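Local structure of transaminase (Bacillus megaterium, 5G0A) at residues V85-T88 / Y93-K96; A95-I100 / V115-T120; S122-T127 / I293-K298. The protein catalyses amino-group transfer with pyridoxal-5'-phosphate as cofactor and is an S-selective omega-transaminase of the class-III aminotransferase family. One frame throughout, in Å; residues are numbered along the deposited sequence.

Contact 1: residues V85-T88 / Y93-K96; sequences VWDT and YKAK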
loop_
_atom_site.group_PDB
_atom_site.type_symbol
_atom_site.label_atom_id
_atom_site.label_comp_id
_atom_site.label_asym_id
_atom_site.label_seq_id
_atom_site.Cartn_x
_atom_site.Cartn_y
_atom_site.Cartn_z
ATOM N N VAL B 85 -25.841 26.788 -0.472
ATOM C CA VAL B 85 -26.347 25.616 -1.206
ATOM C C VAL B 85 -25.154 24.774 -1.634
ATOM O O VAL B 85 -24.064 25.323 -1.875
ATOM C CB VAL B 85 -27.222 25.967 -2.446
ATOM C CG1 VAL B 85 -28.527 26.645 -2.012
ATOM C CG2 VAL B 85 -26.452 26.788 -3.475
ATOM N N TRP B 86 -25.359 23.458 -1.718
ATOM C CA TRP B 86 -24.279 22.588 -2.143
ATOM C C TRP B 86 -24.283 22.400 -3.651
ATOM O O TRP B 86 -25.126 22.977 -4.359
ATOM C CB TRP B 86 -24.258 21.253 -1.391
ATOM C CG TRP B 86 -25.324 20.227 -1.700
ATOM C CD1 TRP B 86 -26.637 20.237 -1.299
ATOM C CD2 TRP B 86 -25.131 19.000 -2.403
ATOM N NE1 TRP B 86 -27.270 19.091 -1.701
ATOM C CE2 TRP B 86 -26.376 18.317 -2.398
ATOM C CE3 TRP B 86 -24.022 18.404 -3.046
ATOM C CZ2 TRP B 86 -26.549 17.066 -2.996
ATOM C CZ3 TRP B 86 -24.208 17.151 -3.676
ATOM C CH2 TRP B 86 -25.476 16.507 -3.644
ATOM N N ASP B 87 -23.339 21.600 -4.132
ATOM C CA ASP B 87 -22.923 21.663 -5.541
ATOM C C ASP B 87 -23.991 21.160 -6.511
ATOM O O ASP B 87 -23.883 21.401 -7.713
ATOM C CB ASP B 87 -21.626 20.851 -5.719
ATOM C CG ASP B 87 -20.886 21.179 -7.008
ATOM O OD1 ASP B 87 -20.724 22.386 -7.340
ATOM O OD2 ASP B 87 -20.452 20.204 -7.663
ATOM N N THR B 88 -25.002 20.473 -5.978
ATOM C CA THR B 88 -26.133 19.938 -6.785
ATOM C C THR B 88 -27.051 21.086 -7.248
ATOM O O THR B 88 -27.835 20.936 -8.203
ATOM C CB THR B 88 -26.957 18.884 -5.984
ATOM O OG1 THR B 88 -27.746 18.102 -6.890
ATOM C CG2 THR B 88 -27.928 19.559 -5.002
ATOM N N TYR B 93 -23.032 32.931 -9.002
ATOM C CA TYR B 93 -21.635 33.155 -8.635
ATOM C C TYR B 93 -20.739 31.986 -9.059
ATOM O O TYR B 93 -19.625 32.191 -9.576
ATOM C CB TYR B 93 -21.496 33.363 -7.132
ATOM C CG TYR B 93 -22.131 34.626 -6.597
ATOM C CD1 TYR B 93 -21.809 35.880 -7.127
ATOM C CD2 TYR B 93 -23.026 34.563 -5.540
ATOM C CE1 TYR B 93 -22.394 37.045 -6.621
ATOM C CE2 TYR B 93 -23.616 35.717 -5.022
ATOM C CZ TYR B 93 -23.291 36.953 -5.563
ATOM O OH TYR B 93 -23.870 38.105 -5.018
ATOM N N LYS B 94 -21.216 30.769 -8.843
ATOM C CA LYS B 94 -20.389 29.588 -9.187
ATOM C C LYS B 94 -20.210 29.474 -10.718
ATOM O O LYS B 94 -19.095 29.255 -11.216
ATOM C CB LYS B 94 -21.000 28.316 -8.592
ATOM C CG LYS B 94 -20.121 27.068 -8.759
ATOM C CD LYS B 94 -20.763 25.829 -8.157
ATOM C CE LYS B 94 -22.043 25.400 -8.902
ATOM N NZ LYS B 94 -22.641 24.196 -8.253
ATOM N N ALA B 95 -21.301 29.657 -11.460
ATOM C CA ALA B 95 -21.238 29.507 -12.927
ATOM C C ALA B 95 -20.384 30.627 -13.529
ATOM O O ALA B 95 -19.597 30.398 -14.454
ATOM C CB ALA B 95 -22.646 29.501 -13.520
ATOM N N LYS B 96 -20.522 31.828 -12.976
ATOM C CA LYS B 96 -19.775 32.981 -13.450
ATOM C C LYS B 96 -18.285 32.785 -13.197
ATOM O O LYS B 96 -17.470 33.092 -14.057
ATOM C CB LYS B 96 -20.247 34.261 -12.764
ATOM C CG LYS B 96 -19.544 35.511 -13.260
ATOM C CD LYS B 96 -20.300 36.721 -12.736
ATOM C CE LYS B 96 -19.344 37.846 -12.425
ATOM N NZ LYS B 96 -20.007 39.028 -11.788
HETATM O O HOH W 1 -23.710 25.357 -5.871
#

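Contact 2: residues A95-I100 / V115-T120; sequences AKAAKI and VRFVST. With PLP (pyridoxal-5'-phosphate), chain K.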
loop_
_atom_site.group_PDB
_atom_site.type_symbol
_atom_site.label_atom_id
_atom_site.label_comp_id
_atom_site.label_asym_id
_atom_site.label_seq_id
_atom_site.Cartn_x
_atom_site.Cartn_y
_atom_site.Cartn_z
ATOM N N ALA B 95 -21.301 29.657 -11.460
ATOM C CA ALA B 95 -21.238 29.507 -12.927
ATOM C C ALA B 95 -20.384 30.627 -13.529
ATOM O O ALA B 95 -19.597 30.398 -14.454
ATOM C CB ALA B 95 -22.646 29.501 -13.520
ATOM N N LYS B 96 -20.522 31.828 -12.976
ATOM C CA LYS B 96 -19.775 32.981 -13.450
ATOM C C LYS B 96 -18.285 32.785 -13.197
ATOM O O LYS B 96 -17.470 33.092 -14.057
ATOM C CB LYS B 96 -20.247 34.261 -12.764
ATOM C CG LYS B 96 -19.544 35.511 -13.260
ATOM C CD LYS B 96 -20.300 36.721 -12.736
ATOM C CE LYS B 96 -19.344 37.846 -12.425
ATOM N NZ LYS B 96 -20.007 39.028 -11.788
ATOM N N ALA B 97 -17.921 32.269 -12.015
ATOM C CA ALA B 97 -16.505 32.105 -11.705
ATOM C C ALA B 97 -15.830 31.180 -12.740
ATOM O O ALA B 97 -14.706 31.438 -13.170
ATOM C CB ALA B 97 -16.302 31.557 -10.286
ATOM N N ALA B 98 -16.517 30.105 -13.108
ATOM C CA ALA B 98 -15.972 29.151 -14.078
ATOM C C ALA B 98 -15.884 29.793 -15.473
ATOM O O ALA B 98 -14.880 29.607 -16.189
ATOM C CB ALA B 98 -16.810 27.882 -14.110
ATOM N N LYS B 99 -16.919 30.556 -15.830
ATOM C CA LYS B 99 -16.945 31.294 -17.117
ATOM C C LYS B 99 -15.777 32.298 -17.204
ATOM O O LYS B 99 -15.110 32.402 -18.237
ATOM C CB LYS B 99 -18.313 31.974 -17.340
ATOM C CG LYS B 99 -18.402 32.806 -18.638
ATOM C CD LYS B 99 -17.930 34.224 -18.410
ATOM C CE LYS B 99 -18.122 35.117 -19.638
ATOM N NZ LYS B 99 -17.909 36.547 -19.288
ATOM N N ILE B 100 -15.521 33.022 -16.118
ATOM C CA ILE B 100 -14.413 33.963 -16.087
ATOM C C ILE B 100 -13.101 33.264 -16.357
ATOM O O ILE B 100 -12.302 33.721 -17.175
ATOM C CB ILE B 100 -14.337 34.724 -14.758
ATOM C CG1 ILE B 100 -15.595 35.606 -14.627
ATOM C CG2 ILE B 100 -13.069 35.576 -14.695
ATOM C CD1 ILE B 100 -15.758 36.199 -13.242
ATOM N N VAL B 115 -14.443 23.209 -14.928
ATOM C CA VAL B 115 -13.916 23.460 -13.588
ATOM C C VAL B 115 -14.750 22.701 -12.534
ATOM O O VAL B 115 -16.004 22.560 -12.655
ATOM C CB VAL B 115 -13.961 24.988 -13.246
ATOM C CG1 VAL B 115 -13.499 25.262 -11.819
ATOM C CG2 VAL B 115 -13.139 25.822 -14.221
ATOM N N ARG B 116 -14.068 22.235 -11.489
ATOM C CA ARG B 116 -14.743 21.828 -10.241
ATOM C C ARG B 116 -14.178 22.688 -9.141
ATOM O O ARG B 116 -12.963 22.686 -8.922
ATOM C CB ARG B 116 -14.513 20.351 -9.884
ATOM C CG ARG B 116 -14.990 20.000 -8.455
ATOM C CD ARG B 116 -15.462 18.547 -8.348
ATOM N NE ARG B 116 -15.808 18.167 -6.957
ATOM C CZ ARG B 116 -16.985 18.393 -6.384
ATOM N NH1 ARG B 116 -17.943 19.049 -7.045
ATOM N NH2 ARG B 116 -17.182 17.993 -5.136
ATOM N N PHE B 117 -15.047 23.434 -8.455
ATOM C CA PHE B 117 -14.583 24.231 -7.322
ATOM C C PHE B 117 -14.620 23.414 -6.040
ATOM O O PHE B 117 -15.571 22.656 -5.799
ATOM C CB PHE B 117 -15.460 25.479 -7.160
ATOM C CG PHE B 117 -15.274 26.478 -8.266
ATOM C CD1 PHE B 117 -14.139 27.269 -8.291
ATOM C CD2 PHE B 117 -16.241 26.626 -9.274
ATOM C CE1 PHE B 117 -13.938 28.214 -9.301
ATOM C CE2 PHE B 117 -16.056 27.554 -10.294
ATOM C CZ PHE B 117 -14.905 28.351 -10.301
ATOM N N VAL B 118 -13.593 23.620 -5.229
ATOM C CA VAL B 118 -13.496 23.062 -3.884
ATOM C C VAL B 118 -13.062 24.167 -2.927
ATOM O O VAL B 118 -13.120 25.347 -3.278
ATOM C CB VAL B 118 -12.542 21.830 -3.858
ATOM C CG1 VAL B 118 -13.196 20.635 -4.564
ATOM C CG2 VAL B 118 -11.191 22.157 -4.514
ATOM N N SER B 119 -12.634 23.821 -1.703
ATOM C CA SER B 119 -12.379 24.907 -0.728
ATOM C C SER B 119 -10.926 25.246 -0.490
ATOM O O SER B 119 -10.640 26.294 0.084
ATOM C CB SER B 119 -13.034 24.602 0.647
ATOM O OG SER B 119 -14.440 24.556 0.516
ATOM N N THR B 120 -10.009 24.357 -0.893
ATOM C CA THR B 120 -8.593 24.548 -0.624
ATOM C C THR B 120 -7.715 24.035 -1.777
ATOM O O THR B 120 -8.188 23.286 -2.630
ATOM C CB THR B 120 -8.134 23.841 0.681
ATOM O OG1 THR B 120 -8.161 22.410 0.515
ATOM C CG2 THR B 120 -9.035 24.206 1.907
HETATM N N1 PLP K . 0.099 23.180 -4.157
HETATM C C2 PLP K . 1.020 24.173 -4.121
HETATM C C2A PLP K . 2.022 24.314 -5.246
HETATM C C3 PLP K . 0.992 25.166 -3.021
HETATM O O3 PLP K . 1.854 26.191 -2.964
HETATM C C4 PLP K . -0.018 25.017 -1.962
HETATM C C4A PLP K . -0.106 26.044 -0.833
HETATM C C5 PLP K . -0.930 23.857 -2.105
HETATM C C6 PLP K . -0.804 22.990 -3.180
HETATM C C5A PLP K . -1.984 23.531 -1.056
HETATM O O4P PLP K . -2.944 24.550 -0.877
HETATM P P PLP K . -3.716 24.603 0.545
HETATM O O1P PLP K . -4.745 25.658 0.242
HETATM O O2P PLP K . -4.293 23.236 0.863
HETATM O O3P PLP K . -2.682 25.037 1.550
#

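Contact 3: residues S122-T127 / I293-K298; sequences SEAVET and IITMGK. With PLP (pyridoxal-5'-phosphate), chain K.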
loop_
_atom_site.group_PDB
_atom_site.type_symbol
_atom_site.label_atom_id
_atom_site.label_comp_id
_atom_site.label_asym_id
_atom_site.label_seq_id
_atom_site.Cartn_x
_atom_site.Cartn_y
_atom_site.Cartn_z
ATOM N N SER B 122 -5.181 21.969 -1.441
ATOM C CA SER B 122 -4.981 20.529 -1.246
ATOM C C SER B 122 -6.177 19.760 -1.777
ATOM O O SER B 122 -6.007 18.742 -2.423
ATOM C CB SER B 122 -4.763 20.165 0.225
ATOM O OG SER B 122 -3.513 20.661 0.665
ATOM N N GLU B 123 -7.384 20.249 -1.492
ATOM C CA GLU B 123 -8.595 19.629 -2.070
ATOM C C GLU B 123 -8.588 19.665 -3.599
ATOM O O GLU B 123 -9.039 18.717 -4.243
ATOM C CB GLU B 123 -9.867 20.267 -1.522
ATOM C CG GLU B 123 -10.167 19.806 -0.079
ATOM C CD GLU B 123 -11.535 20.249 0.409
ATOM O OE1 GLU B 123 -12.137 21.151 -0.218
ATOM O OE2 GLU B 123 -12.020 19.659 1.402
ATOM N N ALA B 124 -8.084 20.749 -4.177
ATOM C CA ALA B 124 -7.976 20.823 -5.645
ATOM C C ALA B 124 -7.021 19.758 -6.184
ATOM O O ALA B 124 -7.298 19.133 -7.232
ATOM C CB ALA B 124 -7.500 22.207 -6.091
ATOM N N VAL B 125 -5.880 19.590 -5.526
ATOM C CA VAL B 125 -4.902 18.542 -5.925
ATOM C C VAL B 125 -5.512 17.135 -5.745
ATOM O O VAL B 125 -5.380 16.284 -6.614
ATOM C CB VAL B 125 -3.582 18.705 -5.151
ATOM C CG1 VAL B 125 -2.629 17.514 -5.371
ATOM C CG2 VAL B 125 -2.872 20.008 -5.594
ATOM N N GLU B 126 -6.214 16.903 -4.633
ATOM C CA GLU B 126 -6.921 15.605 -4.450
ATOM C C GLU B 126 -7.832 15.322 -5.634
ATOM O O GLU B 126 -7.875 14.190 -6.174
ATOM C CB GLU B 126 -7.750 15.568 -3.145
ATOM C CG GLU B 126 -6.944 15.763 -1.855
ATOM C CD GLU B 126 -6.282 14.475 -1.352
ATOM O OE1 GLU B 126 -6.575 13.382 -1.871
ATOM O OE2 GLU B 126 -5.476 14.576 -0.420
ATOM N N THR B 127 -8.565 16.343 -6.049
ATOM C CA THR B 127 -9.548 16.168 -7.102
ATOM C C THR B 127 -8.852 15.858 -8.439
ATOM O O THR B 127 -9.290 14.989 -9.174
ATOM C CB THR B 127 -10.446 17.425 -7.217
ATOM O OG1 THR B 127 -11.024 17.685 -5.922
ATOM C CG2 THR B 127 -11.588 17.158 -8.195
ATOM N N ILE B 293 -4.468 19.321 -17.072
ATOM C CA ILE B 293 -5.202 19.675 -15.842
ATOM C C ILE B 293 -4.369 20.703 -15.098
ATOM O O ILE B 293 -3.129 20.588 -15.055
ATOM C CB ILE B 293 -5.364 18.438 -14.885
ATOM C CG1 ILE B 293 -6.168 17.320 -15.544
ATOM C CG2 ILE B 293 -6.005 18.847 -13.563
ATOM C CD1 ILE B 293 -6.153 15.995 -14.774
ATOM N N ILE B 294 -5.026 21.725 -14.531
ATOM C CA ILE B 294 -4.372 22.555 -13.501
ATOM C C ILE B 294 -5.154 22.575 -12.192
ATOM O O ILE B 294 -6.371 22.379 -12.178
ATOM C CB ILE B 294 -4.058 24.022 -13.924
ATOM C CG1 ILE B 294 -5.347 24.863 -14.083
ATOM C CG2 ILE B 294 -3.092 24.024 -15.141
ATOM C CD1 ILE B 294 -5.045 26.341 -14.383
ATOM N N THR B 295 -4.416 22.817 -11.115
ATOM C CA THR B 295 -4.992 22.984 -9.783
ATOM C C THR B 295 -4.774 24.416 -9.325
ATOM O O THR B 295 -3.735 25.016 -9.621
ATOM C CB THR B 295 -4.380 21.991 -8.776
ATOM O OG1 THR B 295 -2.956 22.068 -8.835
ATOM C CG2 THR B 295 -4.817 20.568 -9.104
ATOM N N MET B 296 -5.752 24.939 -8.589
ATOM C CA MET B 296 -5.778 26.364 -8.185
ATOM C C MET B 296 -6.214 26.503 -6.740
ATOM O O MET B 296 -6.936 25.666 -6.209
ATOM C CB MET B 296 -6.749 27.159 -9.073
ATOM C CG MET B 296 -6.330 27.231 -10.543
ATOM S SD MET B 296 -7.679 27.749 -11.609
ATOM C CE MET B 296 -8.554 26.196 -11.801
ATOM N N GLY B 297 -5.779 27.596 -6.136
ATOM C CA GLY B 297 -6.073 27.960 -4.737
ATOM C C GLY B 297 -5.452 29.352 -4.567
ATOM O O GLY B 297 -5.224 30.054 -5.559
ATOM N N LYS B 298 -5.214 29.757 -3.322
ATOM C CA LYS B 298 -4.430 30.996 -2.998
ATOM C C LYS B 298 -4.918 32.222 -3.758
ATOM O O LYS B 298 -5.945 32.814 -3.376
ATOM C CB LYS B 298 -2.926 30.717 -3.165
ATOM C CG LYS B 298 -2.433 29.673 -2.162
ATOM C CD LYS B 298 -0.921 29.442 -2.200
ATOM C CE LYS B 298 -0.402 28.659 -0.967
ATOM N NZ LYS B 298 0.191 27.377 -1.382
HETATM N N1 PLP K . 0.099 23.180 -4.157
HETATM C C2 PLP K . 1.020 24.173 -4.121
HETATM C C2A PLP K . 2.022 24.314 -5.246
HETATM C C3 PLP K . 0.992 25.166 -3.021
HETATM O O3 PLP K . 1.854 26.191 -2.964
HETATM C C4 PLP K . -0.018 25.017 -1.962
HETATM C C4A PLP K . -0.106 26.044 -0.833
HETATM C C5 PLP K . -0.930 23.857 -2.105
HETATM C C6 PLP K . -0.804 22.990 -3.180
HETATM C C5A PLP K . -1.984 23.531 -1.056
HETATM O O4P PLP K . -2.944 24.550 -0.877
HETATM P P PLP K . -3.716 24.603 0.545
HETATM O O1P PLP K . -4.745 25.658 0.242
HETATM O O2P PLP K . -4.293 23.236 0.863
HETATM O O3P PLP K . -2.682 25.037 1.550
#

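Contact 1: residues V85-T88 / Y93-K96
A charged pair joins the loop 85-88 to the first turn of helix 92-105: Lys-94 stretches out from the helix and its ammonium meets the carboxylate of Asp-87. Along the loop, past Val-85, comes Trp-86, whose CB points away from the helix and whose backbone N is hydrogen-bonded to Gln-58 OE1 of the second subunit. On its carbonyl side, a water accepts a hydrogen bond from Lys-94 NZ at 2.9 Å and lies 3.2 Å from Trp-86 O, to which it may donate. Asp-87 carries the direct link. Lys-94 NZ donates to Asp-87 OD1 at 2.8 Å, meeting it from above the carboxylate plane, 48° out of it, with the two side chains crossing at about a right angle. CG anti to the backbone N (chi1 -173°) runs the lysine chain toward the loop, with CD 3.5 Å from Asp-87 OD1; the bend at chi3 (66°) then turns the CE-NZ end to the carboxylate. Lys-94 NZ is also hydrogen-bonded to Tyr-89 O, so carboxylate, water and carbonyl grip it together. Thr-88 ends the walk by folding back, its CG2 resting 3.2 Å above one face of the Trp-86 ring, toward the rim. Leu-21 and Thr-24 of the second subunit press on Lys-94 and Asp-87 respectively, which places this salt-bridged loop at the subunit interface of a fold type I aminotransferase, with the Asp-87 side chain about 10 Å from a bound PLP.

Contact 2: residues A95-I100 / V115-T120
Ala-97 and Ala-98 of helix 92-105 pack on Phe-117 and Val-115, alternate residues of strand 112-118, both directed at the helix; the strand is the outermost within this chain of the mixed seven-stranded sheet characteristic of fold type I PLP enzymes. Helix and strand segments run at 125° to each other with their axes 9.3 Å apart, and the small alanines let the ring come close to the helix backbone. Phe-117 presents the far end of its ring: Ala-97 CB comes in obliquely to CZ at 3.5 Å, while Ala-98 N sits in the ring plane at the edge. Because CG lies anti to the carbonyl carbon (chi1 -69°), the ring swings back beside Val-115, whose CG1 lies over the centre of one face, 3.6 Å above it. Val-115 CB in turn meets Ala-98 CB at 4.2 Å. Met-338 of helix 335-350 and Ala-309 of strand 308-313 also touch the ring, and Leu-21 of the second subunit packs on Ala-98. Replacing Phe-117 with an alanine would probably open a gap between helix and sheet and take from Ala-97 CB and Val-115 CG1 the ring they pack on. At the far end of the segment, where the strand has given way to loop, Thr-120 CB comes to 3.9 Å from phosphate atom O1P of PLP.

Contact 3: residues S122-T127 / I293-K298
Thr-295, in the middle of strand 293-296, pushes its side chain against Ala-124 and Val-125 of helix 121-136. The segments run nearly antiparallel, at 160°, and their axes approach to 7.2 Å, a close fit that the small residues permit. With its methyl anti to the carbonyl carbon, Thr-295 brings CG2 to within 3.4 Å of Ala-124 O, while OG1 turns to Val-125 CG2 at 3.8 Å. This hydroxyl also makes a weak hydrogen bond to Asp-269 of the PLP pocket. Ala-124 CB points toward the strand and rests 3.5 Å from Met-296 O. Val-125 comes in obliquely across the threonine, its side chain touching through CG2. Glu-123 O, one residue before Ala-124, accepts both the backbone N and OG1 of Thr-127, one turn on, from opposite faces of the carbonyl plane. The two ends nearest the cofactor hold it. At the start of the helix, Ser-122 N and OG both donate to phosphate atom O2P of PLP, OG at 2.7 Å, and the helix dipole probably helps hold the negative charge. Just past the strand, Lys-298 NZ is bonded covalently to PLP C4A at 1.5 Å, consistent with the lysine-bound resting cofactor of transaminases, poised to exchange the lysine for a substrate amine.

In the fold
All three contacts border the second subunit, and contacts 2 and 3 reach the same PLP. Contacts 1 and 2 share Ala-95 and Lys-96 of helix 92-105, and their centres are about 8 Å apart; they are joined directly by the salt bridge from Arg-116 NH1 to Asp-87 OD2, 2.8 Å long. Contact 3 follows about 11 Å from contact 2, centre to centre, where Val-118 CG2 reaches 3.4 Å from Ala-124 N and strand 112-118 leads into helix 121-136. Contacts 1 and 3 do not touch, their centres lying about 17 Å apart. PLP is also hydrogen-bonded to Gly-121 N of this chain and to Thr-330 OG1 of the second subunit, so both chains build the pocket.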